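Fructosyl amine: oxygen oxidoreductase (Aspergillus fumigatus, PDB 3DJE) oxidises fructosyl amino acids (Amadori products) with molecular oxygen, using a covalently attached FAD, and so strips the sugar from glycated amines. Local coordinates at residues F300-P306 and F331-W336. Numbering follows the deposited sequence.
With FAD (flavin-adenine dinucleotide), chain C.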
ATOM      1  N   PHE A 300       5.330   9.777  10.340  1.00 18.50           N
ATOM      2  CA  PHE A 300       5.511   9.404  11.731  1.00 17.88           C
ATOM      3  C   PHE A 300       4.561   8.273  12.098  1.00 17.96           C
ATOM      4  O   PHE A 300       3.510   8.108  11.469  1.00 17.94           O
ATOM      5  CB  PHE A 300       5.308  10.611  12.665  1.00 17.13           C
ATOM      6  CG  PHE A 300       3.926  11.216  12.598  1.00 17.33           C
ATOM      7  CD1 PHE A 300       2.934  10.812  13.492  1.00 16.78           C
ATOM      8  CD2 PHE A 300       3.628  12.193  11.653  1.00 18.32           C
ATOM      9  CE1 PHE A 300       1.646  11.373  13.442  1.00 17.22           C
ATOM     10  CE2 PHE A 300       2.342  12.755  11.588  1.00 18.10           C
ATOM     11  CZ  PHE A 300       1.353  12.338  12.487  1.00 18.28           C
ATOM     12  N   GLU A 301       4.933   7.500  13.115  1.00 17.72           N
ATOM     13  CA  GLU A 301       4.105   6.404  13.607  1.00 18.31           C
ATOM     14  C   GLU A 301       3.039   6.938  14.571  1.00 17.74           C
ATOM     15  O   GLU A 301       3.339   7.749  15.455  1.00 17.86           O
ATOM     16  CB  GLU A 301       4.963   5.344  14.314  1.00 17.76           C
ATOM     17  CG  GLU A 301       4.148   4.134  14.764  1.00 19.81           C
ATOM     18  CD  GLU A 301       4.909   3.108  15.602  1.00 20.97           C
ATOM     19  OE1 GLU A 301       6.084   3.340  16.007  1.00 23.31           O
ATOM     20  OE2 GLU A 301       4.299   2.049  15.864  1.00 25.23           O
ATOM     21  N   LYS A 302       1.798   6.496  14.389  1.00 17.19           N
ATOM     22  CA  LYS A 302       0.744   6.789  15.363  1.00 16.68           C
ATOM     23  C   LYS A 302      -0.330   5.705  15.352  1.00 16.07           C
ATOM     24  O   LYS A 302      -0.926   5.398  14.312  1.00 15.03           O
ATOM     25  CB  LYS A 302       0.140   8.184  15.153  1.00 17.70           C
ATOM     26  CG  LYS A 302      -0.742   8.620  16.326  1.00 19.15           C
ATOM     27  CD  LYS A 302      -0.503  10.056  16.728  1.00 24.24           C
ATOM     28  CE  LYS A 302      -1.247  10.379  18.009  1.00 26.20           C
ATOM     29  NZ  LYS A 302      -0.408  10.140  19.220  1.00 28.24           N
ATOM     30  N   THR A 303      -0.563   5.129  16.520  1.00 15.32           N
ATOM     31  CA  THR A 303      -1.539   4.075  16.683  1.00 15.79           C
ATOM     32  C   THR A 303      -2.881   4.682  17.157  1.00 15.05           C
ATOM     33  O   THR A 303      -3.524   4.194  18.095  1.00 14.87           O
ATOM     34  CB  THR A 303      -0.996   2.959  17.625  1.00 16.54           C
ATOM     35  OG1 THR A 303       0.368   2.665  17.263  1.00 20.03           O
ATOM     36  CG2 THR A 303      -1.792   1.710  17.452  1.00 18.14           C
ATOM     37  N   GLN A 304      -3.289   5.743  16.466  1.00 14.31           N
ATOM     38  CA  GLN A 304      -4.578   6.399  16.665  1.00 14.69           C
ATOM     39  C   GLN A 304      -4.941   6.999  15.313  1.00 14.69           C
ATOM     40  O   GLN A 304      -4.123   7.031  14.395  1.00 14.72           O
ATOM     41  CB  GLN A 304      -4.495   7.548  17.689  1.00 14.64           C
ATOM     42  CG  GLN A 304      -4.093   7.182  19.131  1.00 16.52           C
ATOM     43  CD  GLN A 304      -5.043   6.213  19.826  1.00 17.83           C
ATOM     44  OE1 GLN A 304      -6.157   5.954  19.363  1.00 18.58           O
ATOM     45  NE2 GLN A 304      -4.595   5.658  20.950  1.00 16.94           N
ATOM     46  N   ILE A 305      -6.172   7.476  15.185  1.00 14.92           N
ATOM     47  CA  ILE A 305      -6.541   8.260  14.013  1.00 15.30           C
ATOM     48  C   ILE A 305      -7.126   9.606  14.464  1.00 15.42           C
ATOM     49  O   ILE A 305      -7.582   9.704  15.599  1.00 15.62           O
ATOM     50  CB  ILE A 305      -7.527   7.507  13.090  1.00 15.55           C
ATOM     51  CG1 ILE A 305      -8.830   7.151  13.820  1.00 16.32           C
ATOM     52  CG2 ILE A 305      -6.857   6.238  12.528  1.00 15.15           C
ATOM     53  CD1 ILE A 305      -9.923   6.667  12.892  1.00 15.67           C
ATOM     54  N   PRO A 306      -7.102  10.625  13.583  1.00 15.86           N
ATOM     55  CA  PRO A 306      -7.768  11.902  13.919  1.00 16.28           C
ATOM     56  C   PRO A 306      -9.243  11.698  14.233  1.00 17.75           C
ATOM     57  O   PRO A 306      -9.889  10.838  13.628  1.00 17.25           O
ATOM     58  CB  PRO A 306      -7.619  12.717  12.629  1.00 16.18           C
ATOM     59  CG  PRO A 306      -6.375  12.158  11.976  1.00 15.95           C
ATOM     60  CD  PRO A 306      -6.472  10.684  12.251  1.00 15.34           C
ATOM     61  N   PHE A 331      -8.860  -1.205  17.563  1.00 13.52           N
ATOM     62  CA  PHE A 331      -7.540  -0.840  17.050  1.00 13.05           C
ATOM     63  C   PHE A 331      -7.720   0.304  16.058  1.00 12.47           C
ATOM     64  O   PHE A 331      -8.742   0.380  15.375  1.00 13.57           O
ATOM     65  CB  PHE A 331      -6.873  -2.052  16.369  1.00 12.56           C
ATOM     66  CG  PHE A 331      -5.506  -1.751  15.786  1.00 12.73           C
ATOM     67  CD1 PHE A 331      -4.418  -1.522  16.616  1.00 14.43           C
ATOM     68  CD2 PHE A 331      -5.321  -1.695  14.402  1.00 13.68           C
ATOM     69  CE1 PHE A 331      -3.141  -1.231  16.088  1.00 14.35           C
ATOM     70  CE2 PHE A 331      -4.069  -1.404  13.864  1.00 13.02           C
ATOM     71  CZ  PHE A 331      -2.976  -1.171  14.702  1.00 13.97           C
ATOM     72  N   ALA A 332      -6.725   1.183  15.996  1.00 12.42           N
ATOM     73  CA  ALA A 332      -6.700   2.279  15.023  1.00 12.31           C
ATOM     74  C   ALA A 332      -5.277   2.710  14.734  1.00 12.74           C
ATOM     75  O   ALA A 332      -4.436   2.762  15.643  1.00 13.86           O
ATOM     76  CB  ALA A 332      -7.509   3.477  15.535  1.00 12.70           C
ATOM     77  N   ARG A 333      -5.001   3.043  13.477  1.00 12.75           N
ATOM     78  CA  ARG A 333      -3.706   3.619  13.137  1.00 12.59           C
ATOM     79  C   ARG A 333      -3.720   4.416  11.850  1.00 12.88           C
ATOM     80  O   ARG A 333      -4.610   4.263  11.010  1.00 12.61           O
ATOM     81  CB  ARG A 333      -2.609   2.551  13.050  1.00 13.00           C
ATOM     82  CG  ARG A 333      -2.548   1.769  11.732  1.00 12.64           C
ATOM     83  CD  ARG A 333      -1.242   1.028  11.747  1.00 13.89           C
ATOM     84  NE  ARG A 333      -0.998   0.103  10.630  1.00 14.00           N
ATOM     85  CZ  ARG A 333      -0.066   0.305   9.699  1.00 16.63           C
ATOM     86  NH1 ARG A 333       0.150  -0.613   8.771  1.00 15.66           N
ATOM     87  NH2 ARG A 333       0.659   1.423   9.701  1.00 15.16           N
ATOM     88  N   ILE A 334      -2.706   5.260  11.713  1.00 12.06           N
ATOM     89  CA  ILE A 334      -2.397   5.858  10.412  1.00 11.32           C
ATOM     90  C   ILE A 334      -1.396   4.959   9.654  1.00 11.95           C
ATOM     91  O   ILE A 334      -0.613   4.203  10.260  1.00 11.84           O
ATOM     92  CB  ILE A 334      -1.908   7.310  10.543  1.00 12.27           C
ATOM     93  CG1 ILE A 334      -0.548   7.378  11.249  1.00 11.45           C
ATOM     94  CG2 ILE A 334      -2.983   8.154  11.312  1.00 11.22           C
ATOM     95  CD1 ILE A 334       0.054   8.800  11.304  1.00 12.20           C
ATOM     96  N   CYS A 335      -1.449   5.051   8.332  1.00 11.76           N
ATOM     97  CA  CYS A 335      -0.735   4.150   7.451  1.00 11.80           C
ATOM     98  C   CYS A 335      -0.201   4.988   6.290  1.00 11.57           C
ATOM     99  O   CYS A 335      -0.974   5.710   5.643  1.00 10.81           O
ATOM    100  CB  CYS A 335      -1.759   3.122   6.955  1.00 11.65           C
ATOM    101  SG  CYS A 335      -1.251   2.056   5.607  1.00 14.40           S
ATOM    102  N   TRP A 336       1.112   4.910   6.042  1.00 11.32           N
ATOM    103  CA  TRP A 336       1.783   5.819   5.109  1.00 11.39           C
ATOM    104  C   TRP A 336       2.234   5.156   3.828  1.00 11.45           C
ATOM    105  O   TRP A 336       2.718   4.020   3.851  1.00 12.08           O
ATOM    106  CB  TRP A 336       3.044   6.390   5.744  1.00 11.82           C
ATOM    107  CG  TRP A 336       2.805   7.397   6.832  1.00 11.83           C
ATOM    108  CD1 TRP A 336       2.632   7.140   8.154  1.00 13.72           C
ATOM    109  CD2 TRP A 336       2.745   8.816   6.676  1.00 13.38           C
ATOM    110  NE1 TRP A 336       2.459   8.322   8.847  1.00 14.42           N
ATOM    111  CE2 TRP A 336       2.520   9.364   7.960  1.00 13.01           C
ATOM    112  CE3 TRP A 336       2.850   9.682   5.568  1.00 14.25           C
ATOM    113  CZ2 TRP A 336       2.407  10.749   8.180  1.00 13.61           C
ATOM    114  CZ3 TRP A 336       2.730  11.063   5.786  1.00 14.41           C
ATOM    115  CH2 TRP A 336       2.503  11.576   7.089  1.00 12.84           C
TER
HETATM  116  PA  FAD C 500       6.212  -0.198   3.237  1.00  9.66           P
HETATM  117  O1A FAD C 500       5.619  -1.536   3.139  1.00 10.32           O
HETATM  118  O2A FAD C 500       5.544   0.819   4.107  1.00  9.99           O
HETATM  119  O5B FAD C 500       7.706  -0.457   3.686  1.00 10.46           O
HETATM  120  C5B FAD C 500       8.613   0.598   4.018  1.00 10.37           C
HETATM  121  C4B FAD C 500       9.666  -0.004   4.957  1.00 11.02           C
HETATM  122  O4B FAD C 500      10.660   1.032   5.061  1.00  9.92           O
HETATM  123  C3B FAD C 500       9.031  -0.170   6.358  1.00 11.02           C
HETATM  124  O3B FAD C 500       9.076  -1.540   6.789  1.00 12.08           O
HETATM  125  C2B FAD C 500       9.927   0.734   7.220  1.00  9.60           C
HETATM  126  O2B FAD C 500      10.192   0.162   8.539  1.00 12.18           O
HETATM  127  C1B FAD C 500      11.199   0.871   6.337  1.00 11.05           C
HETATM  128  N9A FAD C 500      12.010   2.008   6.870  1.00 10.58           N
HETATM  129  C8A FAD C 500      11.585   3.204   7.330  1.00 10.90           C
HETATM  130  N7A FAD C 500      12.649   3.906   7.772  1.00  9.14           N
HETATM  131  C5A FAD C 500      13.741   3.148   7.591  1.00  8.71           C
HETATM  132  C6A FAD C 500      15.101   3.326   7.865  1.00  9.40           C
HETATM  133  N6A FAD C 500      15.534   4.469   8.448  1.00 10.29           N
HETATM  134  N1A FAD C 500      15.961   2.338   7.550  1.00  9.55           N
HETATM  135  C2A FAD C 500      15.540   1.200   6.983  1.00  9.77           C
HETATM  136  N3A FAD C 500      14.247   0.996   6.711  1.00  8.96           N
HETATM  137  C4A FAD C 500      13.339   1.956   7.009  1.00  8.87           C
HETATM  138  N1  FAD C 500      -2.478  -1.459  -1.601  1.00  9.29           N
HETATM  139  C2  FAD C 500      -3.172  -2.454  -2.287  1.00  9.88           C
HETATM  140  O2  FAD C 500      -2.675  -3.040  -3.251  1.00 10.41           O
HETATM  141  N3  FAD C 500      -4.464  -2.782  -1.873  1.00  9.88           N
HETATM  142  C4  FAD C 500      -5.078  -2.138  -0.804  1.00 11.21           C
HETATM  143  O4  FAD C 500      -6.223  -2.459  -0.463  1.00 10.70           O
HETATM  144  C4X FAD C 500      -4.374  -1.125  -0.135  1.00 10.49           C
HETATM  145  N5  FAD C 500      -4.965  -0.447   0.929  1.00 11.11           N
HETATM  146  C5X FAD C 500      -4.196   0.426   1.695  1.00  9.98           C
HETATM  147  C6  FAD C 500      -4.738   0.930   2.873  1.00 11.30           C
HETATM  148  C7  FAD C 500      -3.984   1.767   3.686  1.00 11.37           C
HETATM  149  C7M FAD C 500      -4.643   2.312   4.961  1.00 11.77           C
HETATM  150  C8  FAD C 500      -2.672   2.085   3.339  1.00 10.75           C
HETATM  151  C8M FAD C 500      -1.811   2.954   4.286  1.00 11.57           C
HETATM  152  C9  FAD C 500      -2.126   1.560   2.159  1.00 10.37           C
HETATM  153  C9A FAD C 500      -2.882   0.716   1.336  1.00  9.09           C
HETATM  154  N10 FAD C 500      -2.366   0.184   0.138  1.00  9.79           N
HETATM  155  C10 FAD C 500      -3.081  -0.801  -0.542  1.00  9.91           C
HETATM  156  C1' FAD C 500      -1.073   0.644  -0.389  1.00  8.36           C
HETATM  157  C2' FAD C 500       0.036  -0.317   0.041  1.00  8.62           C
HETATM  158  O2' FAD C 500      -0.152  -0.695   1.423  1.00  9.46           O
HETATM  159  C3' FAD C 500       1.389   0.363  -0.147  1.00  7.33           C
HETATM  160  O3' FAD C 500       1.433   0.972  -1.454  1.00  9.64           O
HETATM  161  C4' FAD C 500       2.553  -0.630  -0.059  1.00  8.43           C
HETATM  162  O4' FAD C 500       2.415  -1.511   1.055  1.00  9.75           O
HETATM  163  C5' FAD C 500       3.862   0.156   0.082  1.00  9.58           C
HETATM  164  O5' FAD C 500       4.972  -0.756   0.109  1.00  8.86           O
HETATM  165  P   FAD C 500       6.461  -0.204   0.329  1.00  9.27           P
HETATM  166  O1P FAD C 500       6.731   0.873  -0.670  1.00  9.53           O
HETATM  167  O2P FAD C 500       7.325  -1.400   0.396  1.00  9.14           O
HETATM  168  O3P FAD C 500       6.437   0.471   1.788  1.00  9.07           O
HETATM  169  O   HOH W   1       1.459   4.548  12.189  1.00 13.73           O
HETATM  170  O   HOH W   2      -5.150   1.666  18.443  1.00 17.19           O
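Ile334 O is held from two directions: a water donates to it at 2.9 Å while accepting from Lys302 N at 3.0 Å, and Arg333 NH2 adds a weak bond at 3.1 Å. The same peptide edge is joined directly by Ile334 N, which donates to Lys302 O at 3.2 Å in a fairly straight bond (164° at the hydrogen). A second water accepts from Ala332 N and probably donates to Thr303 O, an example of a sheet edge continued by an irregular, partly hydrated loop. The other edge of strand 331-339 pairs with strand 232-242.

Farther along, Trp336 NE1 donates to Phe300 O at 2.8 Å, although the oxygen lies out of the indole plane. The indole turns an edge toward the Phe300 ring in an offset edge-to-face pair, planes at 65°. Ile334 sets CG1 between its backbone N and carbonyl carbon, and the chain then runs on extended, carrying CD1 over a Phe300 face, 4.1 Å from the centroid, as a CH-pi contact. At the far end Thr303 CG2 meets Phe331 CE1.

Cys335 points away from the loop, its SG anti to the backbone N (chi1 169°) and bonded covalently to FAD C8M at 1.7 Å. Arg333 NH1 reaches Ser46 O and Asn49 O. The strand that carries the flavin thioether is therefore bound along both peptide edges, which probably limits movement of the flavin's attachment point.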